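Local atomic coordinates of AT-rich interactive domain-containing protein 4 (Arabidopsis thaliana, PDB entry 6LQF), a protein that appears to act as a chromatin reader, pairing an ARID domain that binds DNA with a PHD finger that takes up a trimethylated histone H3 tail. Residues 70-75 / 92-97; 86-91 / 100-105; 169-172 / 176-179. All blocks are in the same frame, centred on the assembly; numbering follows the deposited sequence.

Contact 1: residues 70-75 / 92-97; sequences YREVVS and FSKMRN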
loop_
_atom_site.group_PDB
_atom_site.type_symbol
_atom_site.label_atom_id
_atom_site.label_comp_id
_atom_site.label_asym_id
_atom_site.label_seq_id
_atom_site.Cartn_x
_atom_site.Cartn_y
_atom_site.Cartn_z
ATOM N N TYR A 70 5.268 0.735 -0.245
ATOM C CA TYR A 70 4.846 1.508 0.932
ATOM C C TYR A 70 3.536 2.231 0.678
ATOM O O TYR A 70 2.622 2.114 1.482
ATOM C CB TYR A 70 5.918 2.519 1.304
ATOM C CG TYR A 70 5.596 3.269 2.583
ATOM C CD1 TYR A 70 5.725 2.633 3.834
ATOM C CD2 TYR A 70 5.249 4.624 2.547
ATOM C CE1 TYR A 70 5.485 3.327 4.990
ATOM C CE2 TYR A 70 4.996 5.341 3.730
ATOM C CZ TYR A 70 5.163 4.685 4.939
ATOM O OH TYR A 70 4.929 5.387 6.116
ATOM N N ARG A 71 3.431 2.935 -0.464
ATOM C CA ARG A 71 2.203 3.728 -0.741
ATOM C C ARG A 71 0.972 2.828 -0.799
ATOM O O ARG A 71 -0.092 3.189 -0.244
ATOM C CB ARG A 71 2.345 4.515 -2.030
ATOM C CG ARG A 71 3.381 5.628 -1.850
ATOM C CD ARG A 71 3.360 6.673 -2.905
ATOM N NE ARG A 71 3.600 6.121 -4.211
ATOM C CZ ARG A 71 3.544 6.851 -5.325
ATOM N NH1 ARG A 71 3.232 8.147 -5.254
ATOM N NH2 ARG A 71 3.790 6.294 -6.507
ATOM N N GLU A 72 1.112 1.657 -1.420
ATOM C CA GLU A 72 -0.061 0.809 -1.568
ATOM C C GLU A 72 -0.503 0.223 -0.227
ATOM O O GLU A 72 -1.715 0.033 0.042
ATOM C CB GLU A 72 0.197 -0.320 -2.552
ATOM C CG GLU A 72 0.360 0.176 -3.997
ATOM C CD GLU A 72 -0.772 1.116 -4.477
ATOM O OE1 GLU A 72 -1.955 0.856 -4.158
ATOM O OE2 GLU A 72 -0.510 2.127 -5.206
ATOM N N VAL A 73 0.423 -0.045 0.661
ATOM C CA VAL A 73 0.072 -0.636 1.954
ATOM C C VAL A 73 -0.461 0.409 2.916
ATOM O O VAL A 73 -1.523 0.158 3.561
ATOM C CB VAL A 73 1.289 -1.355 2.584
ATOM C CG1 VAL A 73 0.996 -1.749 4.068
ATOM C CG2 VAL A 73 1.583 -2.604 1.762
ATOM N N VAL A 74 0.153 1.599 2.962
ATOM C CA VAL A 74 -0.328 2.536 3.984
ATOM C C VAL A 74 -1.675 3.124 3.540
ATOM O O VAL A 74 -2.503 3.472 4.390
ATOM C CB VAL A 74 0.655 3.636 4.340
ATOM C CG1 VAL A 74 1.928 2.967 4.893
ATOM C CG2 VAL A 74 1.019 4.521 3.113
ATOM N N SER A 75 -1.925 3.199 2.225
ATOM C CA SER A 75 -3.241 3.716 1.735
ATOM C C SER A 75 -4.374 2.778 2.123
ATOM O O SER A 75 -5.546 3.214 2.131
ATOM C CB SER A 75 -3.208 3.911 0.243
ATOM O OG SER A 75 -3.171 2.695 -0.457
ATOM N N PHE A 92 1.452 -5.623 -5.668
ATOM C CA PHE A 92 2.462 -5.976 -6.692
ATOM C C PHE A 92 2.161 -5.346 -8.036
ATOM O O PHE A 92 3.081 -4.921 -8.725
ATOM C CB PHE A 92 2.571 -7.506 -6.785
ATOM C CG PHE A 92 3.619 -8.023 -7.767
ATOM C CD1 PHE A 92 4.938 -7.599 -7.697
ATOM C CD2 PHE A 92 3.275 -8.985 -8.701
ATOM C CE1 PHE A 92 5.912 -8.143 -8.559
ATOM C CE2 PHE A 92 4.220 -9.523 -9.558
ATOM C CZ PHE A 92 5.543 -9.089 -9.490
ATOM N N SER A 93 0.898 -5.259 -8.416
ATOM C CA SER A 93 0.498 -4.694 -9.711
ATOM C C SER A 93 0.858 -3.230 -9.893
ATOM O O SER A 93 0.879 -2.747 -11.039
ATOM C CB SER A 93 -1.004 -4.935 -9.864
ATOM O OG SER A 93 -1.657 -4.237 -8.813
ATOM N N LYS A 94 1.155 -2.510 -8.815
ATOM C CA LYS A 94 1.493 -1.088 -8.861
ATOM C C LYS A 94 2.980 -0.851 -8.740
ATOM O O LYS A 94 3.443 0.313 -8.752
ATOM C CB LYS A 94 0.833 -0.336 -7.720
ATOM C CG LYS A 94 -0.673 -0.342 -7.715
ATOM C CD LYS A 94 -1.191 0.278 -8.987
ATOM C CE LYS A 94 -0.995 1.770 -8.972
ATOM N NZ LYS A 94 -1.760 2.372 -7.860
ATOM N N MET A 95 3.740 -1.923 -8.502
ATOM C CA MET A 95 5.190 -1.804 -8.389
ATOM C C MET A 95 5.913 -1.932 -9.692
ATOM O O MET A 95 5.444 -2.625 -10.592
ATOM C CB MET A 95 5.723 -2.879 -7.450
ATOM C CG MET A 95 5.147 -2.721 -6.081
ATOM S SD MET A 95 5.527 -4.058 -4.904
ATOM C CE MET A 95 7.348 -3.909 -4.793
ATOM N N ARG A 96 7.088 -1.305 -9.780
ATOM C CA ARG A 96 7.897 -1.462 -11.009
ATOM C C ARG A 96 8.263 -2.919 -11.267
ATOM O O ARG A 96 8.543 -3.285 -12.439
ATOM C CB ARG A 96 9.198 -0.649 -10.943
ATOM C CG ARG A 96 8.969 0.809 -11.002
ATOM C CD ARG A 96 10.359 1.474 -11.217
ATOM N NE ARG A 96 11.198 1.439 -10.030
ATOM C CZ ARG A 96 11.218 2.428 -9.141
ATOM N NH1 ARG A 96 10.426 3.479 -9.313
ATOM N NH2 ARG A 96 11.992 2.372 -8.077
ATOM N N ASN A 97 8.236 -3.749 -10.213
ATOM C CA ASN A 97 8.623 -5.156 -10.326
ATOM C C ASN A 97 7.589 -6.000 -11.058
ATOM O O ASN A 97 7.885 -7.132 -11.460
ATOM C CB ASN A 97 8.885 -5.712 -8.926
ATOM C CG ASN A 97 9.848 -4.855 -8.182
ATOM O OD1 ASN A 97 9.472 -3.889 -7.531
ATOM N ND2 ASN A 97 11.138 -5.157 -8.338
#
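Lys94 and Glu72 meet through their side chains, and a single salt bridge with the aliphatic packing beneath it makes up this contact. At the base of the lysine, CB of Lys94 lies 3.8 Å from CG of Glu72. One bond further, CG of Lys94, anti to the carbonyl carbon, is turned onto the carboxylate, 3.6 Å from CD of Glu72. The chain then winds instead of extending, because chi2, chi3 and chi4 all turn the same way, each within about 15° of -60°. This coil brings the far end back over the acid: CE of Lys94 passes 3.8 Å from OE2 of Glu72, and NZ of Lys94 closes the bridge to the same OE2 at 2.9 Å. The ammonium comes down on that oxygen from above the carboxylate plane, 47° out of it. The two side chains cross at about a right angle. The other oxygen, OE1, is engaged by Arg76 and by a basic side chain of the bound peptide, so several positive groups gather round one largely buried carboxylate, which probably helps keep it ionised. With an alanine in place of Glu72, Lys94 and Arg76 would probably lose their common anionic partner, and the lysine coil would be likely to unwind into solvent. The bridge ties helix 66-74 to the loop that follows helix 87-91, whose Val91 also touches Glu72. Both segments also reach helix 107-118, through Val73 on Tyr115 and Met95 on Leu111, while with its ND2 Asn97 donates to the backbone O atoms of Leu59 and Arg63, one in each strand of the small hairpin 58-59/62-63.

Contact 2: residues 86-91 / 100-105; sequences NWKGQV and LTNRMT. With nucleotides of chain D; nucleotides of chain C.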
loop_
_atom_site.group_PDB
_atom_site.type_symbol
_atom_site.label_atom_id
_atom_site.label_comp_id
_atom_site.label_asym_id
_atom_site.label_seq_id
_atom_site.Cartn_x
_atom_site.Cartn_y
_atom_site.Cartn_z
ATOM N N ASN A 86 -4.765 -7.328 -0.755
ATOM C CA ASN A 86 -4.436 -8.257 -1.819
ATOM C C ASN A 86 -3.044 -7.908 -2.309
ATOM O O ASN A 86 -2.843 -6.997 -3.102
ATOM C CB ASN A 86 -5.463 -8.159 -2.950
ATOM C CG ASN A 86 -5.224 -9.142 -4.083
ATOM O OD1 ASN A 86 -4.192 -9.819 -4.100
ATOM N ND2 ASN A 86 -6.162 -9.239 -5.051
ATOM N N TRP A 87 -2.050 -8.661 -1.811
ATOM C CA TRP A 87 -0.645 -8.322 -2.065
ATOM C C TRP A 87 -0.275 -8.618 -3.513
ATOM O O TRP A 87 0.249 -7.759 -4.206
ATOM C CB TRP A 87 0.258 -9.119 -1.089
ATOM C CG TRP A 87 0.069 -8.665 0.324
ATOM C CD1 TRP A 87 -0.895 -9.093 1.193
ATOM C CD2 TRP A 87 0.819 -7.673 1.011
ATOM N NE1 TRP A 87 -0.812 -8.402 2.397
ATOM C CE2 TRP A 87 0.272 -7.544 2.309
ATOM C CE3 TRP A 87 1.941 -6.893 0.666
ATOM C CZ2 TRP A 87 0.797 -6.638 3.238
ATOM C CZ3 TRP A 87 2.486 -6.032 1.609
ATOM C CH2 TRP A 87 1.895 -5.914 2.890
ATOM N N LYS A 88 -0.548 -9.827 -3.989
ATOM C CA LYS A 88 -0.255 -10.114 -5.396
ATOM C C LYS A 88 -1.045 -9.271 -6.386
ATOM O O LYS A 88 -0.511 -8.747 -7.402
ATOM C CB LYS A 88 -0.471 -11.598 -5.673
ATOM C CG LYS A 88 -0.169 -11.989 -7.099
ATOM C CD LYS A 88 0.136 -13.510 -7.168
ATOM C CE LYS A 88 0.490 -14.019 -8.570
ATOM N NZ LYS A 88 1.813 -13.546 -9.149
ATOM N N GLY A 89 -2.334 -9.113 -6.100
ATOM C CA GLY A 89 -3.242 -8.497 -7.055
ATOM C C GLY A 89 -3.397 -6.997 -7.013
ATOM O O GLY A 89 -3.796 -6.403 -8.030
ATOM N N GLN A 90 -3.142 -6.349 -5.887
ATOM C CA GLN A 90 -3.315 -4.902 -5.784
ATOM C C GLN A 90 -2.051 -4.178 -5.329
ATOM O O GLN A 90 -1.927 -2.989 -5.586
ATOM C CB GLN A 90 -4.443 -4.548 -4.800
ATOM C CG GLN A 90 -5.807 -4.844 -5.366
ATOM C CD GLN A 90 -6.911 -4.485 -4.373
ATOM O OE1 GLN A 90 -6.846 -3.403 -3.740
ATOM N NE2 GLN A 90 -7.916 -5.364 -4.245
ATOM N N VAL A 91 -1.083 -4.853 -4.699
ATOM C CA VAL A 91 0.135 -4.146 -4.306
ATOM C C VAL A 91 1.183 -4.349 -5.380
ATOM O O VAL A 91 1.745 -3.356 -5.915
ATOM C CB VAL A 91 0.676 -4.649 -2.958
ATOM C CG1 VAL A 91 1.996 -3.986 -2.554
ATOM C CG2 VAL A 91 -0.390 -4.356 -1.904
ATOM N N LEU A 100 3.455 -8.304 -16.857
ATOM C CA LEU A 100 2.162 -8.847 -17.274
ATOM C C LEU A 100 2.117 -10.354 -17.134
ATOM O O LEU A 100 1.192 -10.924 -16.555
ATOM C CB LEU A 100 1.879 -8.454 -18.721
ATOM C CG LEU A 100 0.506 -8.863 -19.236
ATOM C CD1 LEU A 100 -0.380 -7.626 -19.351
ATOM C CD2 LEU A 100 0.651 -9.585 -20.588
ATOM N N THR A 101 3.133 -10.994 -17.691
ATOM C CA THR A 101 3.295 -12.424 -17.574
ATOM C C THR A 101 4.474 -12.632 -16.649
ATOM O O THR A 101 5.607 -12.264 -16.964
ATOM C CB THR A 101 3.564 -13.112 -18.921
ATOM O OG1 THR A 101 4.824 -12.666 -19.426
ATOM C CG2 THR A 101 2.462 -12.800 -19.922
ATOM N N ASN A 102 4.172 -13.171 -15.487
ATOM C CA ASN A 102 5.175 -13.469 -14.482
ATOM C C ASN A 102 4.721 -14.732 -13.794
ATOM O O ASN A 102 3.518 -15.065 -13.816
ATOM C CB ASN A 102 5.340 -12.319 -13.475
ATOM C CG ASN A 102 4.158 -12.194 -12.518
ATOM O OD1 ASN A 102 4.039 -12.955 -11.567
ATOM N ND2 ASN A 102 3.283 -11.233 -12.761
ATOM N N ARG A 103 5.671 -15.429 -13.187
ATOM C CA ARG A 103 5.362 -16.614 -12.384
ATOM C C ARG A 103 5.742 -16.386 -10.911
ATOM O O ARG A 103 6.370 -17.245 -10.272
ATOM C CB ARG A 103 6.093 -17.843 -12.927
ATOM C CG ARG A 103 5.562 -18.366 -14.267
ATOM C CD ARG A 103 4.047 -18.565 -14.228
ATOM N NE ARG A 103 3.624 -19.600 -13.280
ATOM C CZ ARG A 103 2.397 -19.698 -12.761
ATOM N NH1 ARG A 103 1.457 -18.816 -13.083
ATOM N NH2 ARG A 103 2.110 -20.675 -11.907
ATOM N N MET A 104 5.399 -15.211 -10.398
ATOM C CA MET A 104 5.738 -14.806 -9.036
ATOM C C MET A 104 4.673 -15.307 -8.080
ATOM O O MET A 104 3.909 -14.536 -7.493
ATOM C CB MET A 104 5.853 -13.288 -8.959
ATOM C CG MET A 104 7.021 -12.747 -9.828
ATOM S SD MET A 104 8.663 -13.197 -9.227
ATOM C CE MET A 104 8.605 -12.623 -7.557
ATOM N N THR A 105 4.581 -16.625 -7.980
ATOM C CA THR A 105 3.524 -17.274 -7.259
ATOM C C THR A 105 3.593 -17.089 -5.760
ATOM O O THR A 105 2.576 -17.228 -5.051
ATOM C CB THR A 105 3.540 -18.751 -7.536
ATOM O OG1 THR A 105 4.868 -19.184 -7.352
ATOM C CG2 THR A 105 3.120 -19.022 -8.992
ATOM P P DG D 5 -2.105 -12.465 -1.477
ATOM O OP1 DG D 5 -2.631 -11.243 -0.864
ATOM O OP2 DG D 5 -1.022 -12.327 -2.530
ATOM O "O5'" DG D 5 -1.593 -13.400 -0.332
ATOM C "C5'" DG D 5 -2.440 -13.579 0.809
ATOM C "C4'" DG D 5 -1.925 -14.735 1.664
ATOM O "O4'" DG D 5 -2.154 -15.987 0.962
ATOM C "C3'" DG D 5 -0.455 -14.681 2.002
ATOM O "O3'" DG D 5 -0.276 -15.231 3.355
ATOM C "C2'" DG D 5 0.144 -15.592 0.942
ATOM C "C1'" DG D 5 -0.924 -16.670 0.800
ATOM N N9 DG D 5 -0.950 -17.314 -0.513
ATOM C C8 DG D 5 -1.019 -16.704 -1.727
ATOM N N7 DG D 5 -0.963 -17.535 -2.739
ATOM C C5 DG D 5 -0.881 -18.780 -2.120
ATOM C C6 DG D 5 -0.831 -20.076 -2.677
ATOM O O6 DG D 5 -0.821 -20.387 -3.883
ATOM N N1 DG D 5 -0.701 -21.079 -1.692
ATOM C C2 DG D 5 -0.753 -20.837 -0.354
ATOM N N2 DG D 5 -0.631 -21.892 0.459
ATOM N N3 DG D 5 -0.826 -19.626 0.174
ATOM C C4 DG D 5 -0.912 -18.648 -0.769
ATOM P P DA C 6 6.515 -23.027 -12.737
ATOM O OP1 DA C 6 6.722 -23.752 -14.008
ATOM O OP2 DA C 6 5.416 -22.048 -12.624
ATOM O "O5'" DA C 6 6.302 -24.183 -11.655
ATOM C "C5'" DA C 6 7.377 -25.075 -11.370
ATOM C "C4'" DA C 6 7.006 -26.026 -10.221
ATOM O "O4'" DA C 6 7.107 -25.319 -8.955
ATOM C "C3'" DA C 6 5.603 -26.613 -10.261
ATOM O "O3'" DA C 6 5.633 -27.952 -9.747
ATOM C "C2'" DA C 6 4.811 -25.678 -9.333
ATOM C "C1'" DA C 6 5.847 -25.342 -8.277
ATOM N N9 DA C 6 5.683 -24.022 -7.671
ATOM C C8 DA C 6 5.480 -22.823 -8.330
ATOM N N7 DA C 6 5.431 -21.785 -7.534
ATOM C C5 DA C 6 5.601 -22.337 -6.259
ATOM C C6 DA C 6 5.663 -21.750 -4.983
ATOM N N6 DA C 6 5.528 -20.432 -4.747
ATOM N N1 DA C 6 5.869 -22.604 -3.939
ATOM C C2 DA C 6 6.001 -23.903 -4.169
ATOM N N3 DA C 6 5.989 -24.563 -5.330
ATOM C C4 DA C 6 5.805 -23.706 -6.344
ATOM P P DA D 4 -5.874 -12.576 -7.273
ATOM O OP1 DA D 4 -6.085 -11.102 -7.097
ATOM O OP2 DA D 4 -5.017 -13.053 -8.399
ATOM O "O5'" DA D 4 -5.192 -13.120 -5.919
ATOM C "C5'" DA D 4 -5.849 -12.848 -4.672
ATOM C "C4'" DA D 4 -5.181 -13.583 -3.544
ATOM O "O4'" DA D 4 -5.348 -15.018 -3.757
ATOM C "C3'" DA D 4 -3.672 -13.305 -3.434
ATOM O "O3'" DA D 4 -3.381 -13.232 -2.057
ATOM C "C2'" DA D 4 -3.095 -14.580 -4.016
ATOM C "C1'" DA D 4 -4.096 -15.613 -3.480
ATOM N N9 DA D 4 -4.063 -16.889 -4.144
ATOM C C8 DA D 4 -4.002 -17.167 -5.475
ATOM N N7 DA D 4 -3.993 -18.476 -5.736
ATOM C C5 DA D 4 -4.054 -19.054 -4.494
ATOM C C6 DA D 4 -4.075 -20.414 -4.065
ATOM N N6 DA D 4 -3.982 -21.457 -4.903
ATOM N N1 DA D 4 -4.100 -20.646 -2.757
ATOM C C2 DA D 4 -4.199 -19.623 -1.907
ATOM N N3 DA D 4 -4.217 -18.310 -2.186
ATOM C C4 DA D 4 -4.150 -18.105 -3.509
HETATM O O HOH W 1 1.037 -11.275 -10.877
#
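Lys88 stretches from helix 87-91 to the carbonyl of Met104, joining two DNA-contacting elements of the ARID domain. Its CG stands anti to the backbone N (chi1 -179°) and the chain stays extended until a final bend at chi4 turns NZ of Lys88 onto O of Met104, 2.8 Å away and well above the carbonyl plane. The side chain of Asn102 runs antiparallel alongside the lysine. Its OD1 accepts from N of Met104 at 2.9 Å, in the amide plane and on a lone pair, forming an Asx turn; ND2 bonds to Thr99 O and to a water that also accepts a hydrogen bond from NZ of Lys88. At the helix start, the backbone N atoms of Trp87 and Lys88 grip the two non-bridging oxygens, OP1 and OP2, of DG5 of chain D, while the N-cap Asn86 accepts from Gly89 N through OD1 and donates through ND2 to OP1 of DA4 of chain D. Within the loop, Arg103 meets a phosphate of DA6 of chain C with its guanidinium edge, NE of Arg103 lying 3.1 Å from OP2. Beside it, OG1 of Thr105 donates to the major-groove atom N7 of that adenine at 2.7 Å.

Contact 3: residues 169-172 / 176-179; sequences KDYA and GLEY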
loop_
_atom_site.group_PDB
_atom_site.type_symbol
_atom_site.label_atom_id
_atom_site.label_comp_id
_atom_site.label_asym_id
_atom_site.label_seq_id
_atom_site.Cartn_x
_atom_site.Cartn_y
_atom_site.Cartn_z
ATOM N N LYS A 169 -15.649 -10.154 -3.853
ATOM C CA LYS A 169 -14.445 -10.799 -4.360
ATOM C C LYS A 169 -14.158 -10.363 -5.811
ATOM O O LYS A 169 -12.986 -10.400 -6.242
ATOM C CB LYS A 169 -14.591 -12.327 -4.243
ATOM C CG LYS A 169 -15.599 -12.915 -5.210
ATOM C CD LYS A 169 -15.602 -14.429 -5.071
ATOM C CE LYS A 169 -16.731 -15.072 -5.849
ATOM N NZ LYS A 169 -16.904 -16.481 -5.396
ATOM N N ASP A 170 -15.193 -9.919 -6.531
ATOM C CA ASP A 170 -14.960 -9.491 -7.902
ATOM C C ASP A 170 -14.457 -8.058 -8.009
ATOM O O ASP A 170 -13.929 -7.693 -9.045
ATOM C CB ASP A 170 -16.224 -9.678 -8.722
ATOM C CG ASP A 170 -16.487 -11.134 -9.025
ATOM O OD1 ASP A 170 -15.513 -11.895 -9.246
ATOM O OD2 ASP A 170 -17.664 -11.517 -9.044
ATOM N N TYR A 171 -14.566 -7.294 -6.930
ATOM C CA TYR A 171 -13.897 -6.001 -6.806
ATOM C C TYR A 171 -12.459 -6.202 -6.318
ATOM O O TYR A 171 -11.564 -5.489 -6.773
ATOM C CB TYR A 171 -14.640 -5.104 -5.817
ATOM C CG TYR A 171 -16.000 -4.730 -6.335
ATOM C CD1 TYR A 171 -16.162 -3.646 -7.175
ATOM C CD2 TYR A 171 -17.113 -5.502 -6.012
ATOM C CE1 TYR A 171 -17.440 -3.315 -7.691
ATOM C CE2 TYR A 171 -18.363 -5.168 -6.518
ATOM C CZ TYR A 171 -18.504 -4.082 -7.362
ATOM O OH TYR A 171 -19.725 -3.698 -7.916
ATOM N N ALA A 172 -12.274 -7.160 -5.410
ATOM C CA ALA A 172 -10.972 -7.313 -4.779
ATOM C C ALA A 172 -9.932 -8.066 -5.608
ATOM O O ALA A 172 -8.709 -7.855 -5.404
ATOM C CB ALA A 172 -11.166 -7.997 -3.448
ATOM N N GLY A 176 -10.010 -6.010 -10.956
ATOM C CA GLY A 176 -11.408 -6.311 -10.750
ATOM C C GLY A 176 -12.380 -5.222 -11.190
ATOM O O GLY A 176 -12.007 -4.249 -11.859
ATOM N N LEU A 177 -13.622 -5.404 -10.806
ATOM C CA LEU A 177 -14.703 -4.485 -11.223
ATOM C C LEU A 177 -14.433 -3.043 -10.831
ATOM O O LEU A 177 -13.873 -2.791 -9.736
ATOM C CB LEU A 177 -16.021 -4.922 -10.593
ATOM C CG LEU A 177 -16.539 -6.273 -11.042
ATOM C CD1 LEU A 177 -17.801 -6.632 -10.206
ATOM C CD2 LEU A 177 -16.914 -6.216 -12.510
ATOM N N GLU A 178 -14.889 -2.098 -11.664
ATOM C CA GLU A 178 -14.843 -0.682 -11.321
ATOM C C GLU A 178 -15.883 -0.403 -10.223
ATOM O O GLU A 178 -16.991 -0.927 -10.279
ATOM C CB GLU A 178 -15.160 0.175 -12.581
ATOM C CG GLU A 178 -15.282 1.652 -12.353
ATOM C CD GLU A 178 -15.856 2.369 -13.582
ATOM O OE1 GLU A 178 -16.521 1.708 -14.403
ATOM O OE2 GLU A 178 -15.649 3.588 -13.716
ATOM N N TYR A 179 -15.535 0.373 -9.198
ATOM C CA TYR A 179 -16.513 0.779 -8.208
ATOM C C TYR A 179 -16.705 2.302 -8.233
ATOM O O TYR A 179 -15.742 3.037 -8.136
ATOM C CB TYR A 179 -16.098 0.322 -6.802
ATOM C CG TYR A 179 -17.086 0.801 -5.766
ATOM C CD1 TYR A 179 -18.337 0.218 -5.676
ATOM C CD2 TYR A 179 -16.780 1.848 -4.893
ATOM C CE1 TYR A 179 -19.271 0.682 -4.747
ATOM C CE2 TYR A 179 -17.704 2.322 -3.960
ATOM C CZ TYR A 179 -18.954 1.741 -3.918
ATOM O OH TYR A 179 -19.925 2.158 -3.012
HETATM O O HOH W 2 -20.102 -1.781 -9.680
#
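The backbone N of Leu177 donates to O of Asp170 at 2.9 Å, a nearly straight bond (170° at the hydrogen) that reaches the oxygen at a slight tilt from its carbonyl plane. It fastens the chain returning from the turn to the end of helix 168-172, and it sets the leucine side chain between two neighbours. CD1 of Leu177 rests 3.7 Å from CB of Asp170, whose carboxylate turns away to pair with Lys173. Over one face of the Tyr171 ring, CB of Leu177 makes a CH-pi contact, 4.0 Å from the ring centroid and 29° off its normal, and CD1 lies over the same face. The ring comes under the leucine because CG of Tyr171 stands anti to its own carbonyl carbon (chi1 -66°), which sends the phenol along the returning segment 176-179. At the ring's edge, CE1 of Tyr171 lies 3.5 Å from O of Glu178. This is the C-terminal part of the PHD finger, just ahead of the zinc ligands Cys181 and Cys184, and the bound peptide packs an apolar side chain on Tyr171 and hydrogen-bonds to the backbones of Tyr171 and Leu177. Tyr179 presents the edge of its ring to CE1 of Tyr171, and its hydroxyl is bonded to Asp160. The phenol oxygen of Tyr171 is held by Gly166 N and by a water in the plane of the ring, 2.6 Å from OH of Tyr171; that water also donates to O of Glu178, at 3.3 Å.

How the contacts relate
From the N terminus, the chain first passes through 70-75 on helix 66-74, then through 86-91, the helix of contact 2. Contact 1 closes its loop only at 92-97, and contact 2 closes at 100-105, so the two loops cross. Both lie in the ARID domain and touch directly: Trp87 of contact 2 probably bonds through its backbone O to the N of Phe92 in contact 1, and it packs on Val73. Contact 3 follows in series, closing a short turn in the PHD finger. It does not touch contact 1, but it meets contact 2 where Asn86 and Gln90 both donate to the carbonyl of Ala172, a junction that joins the two domains beside the DNA.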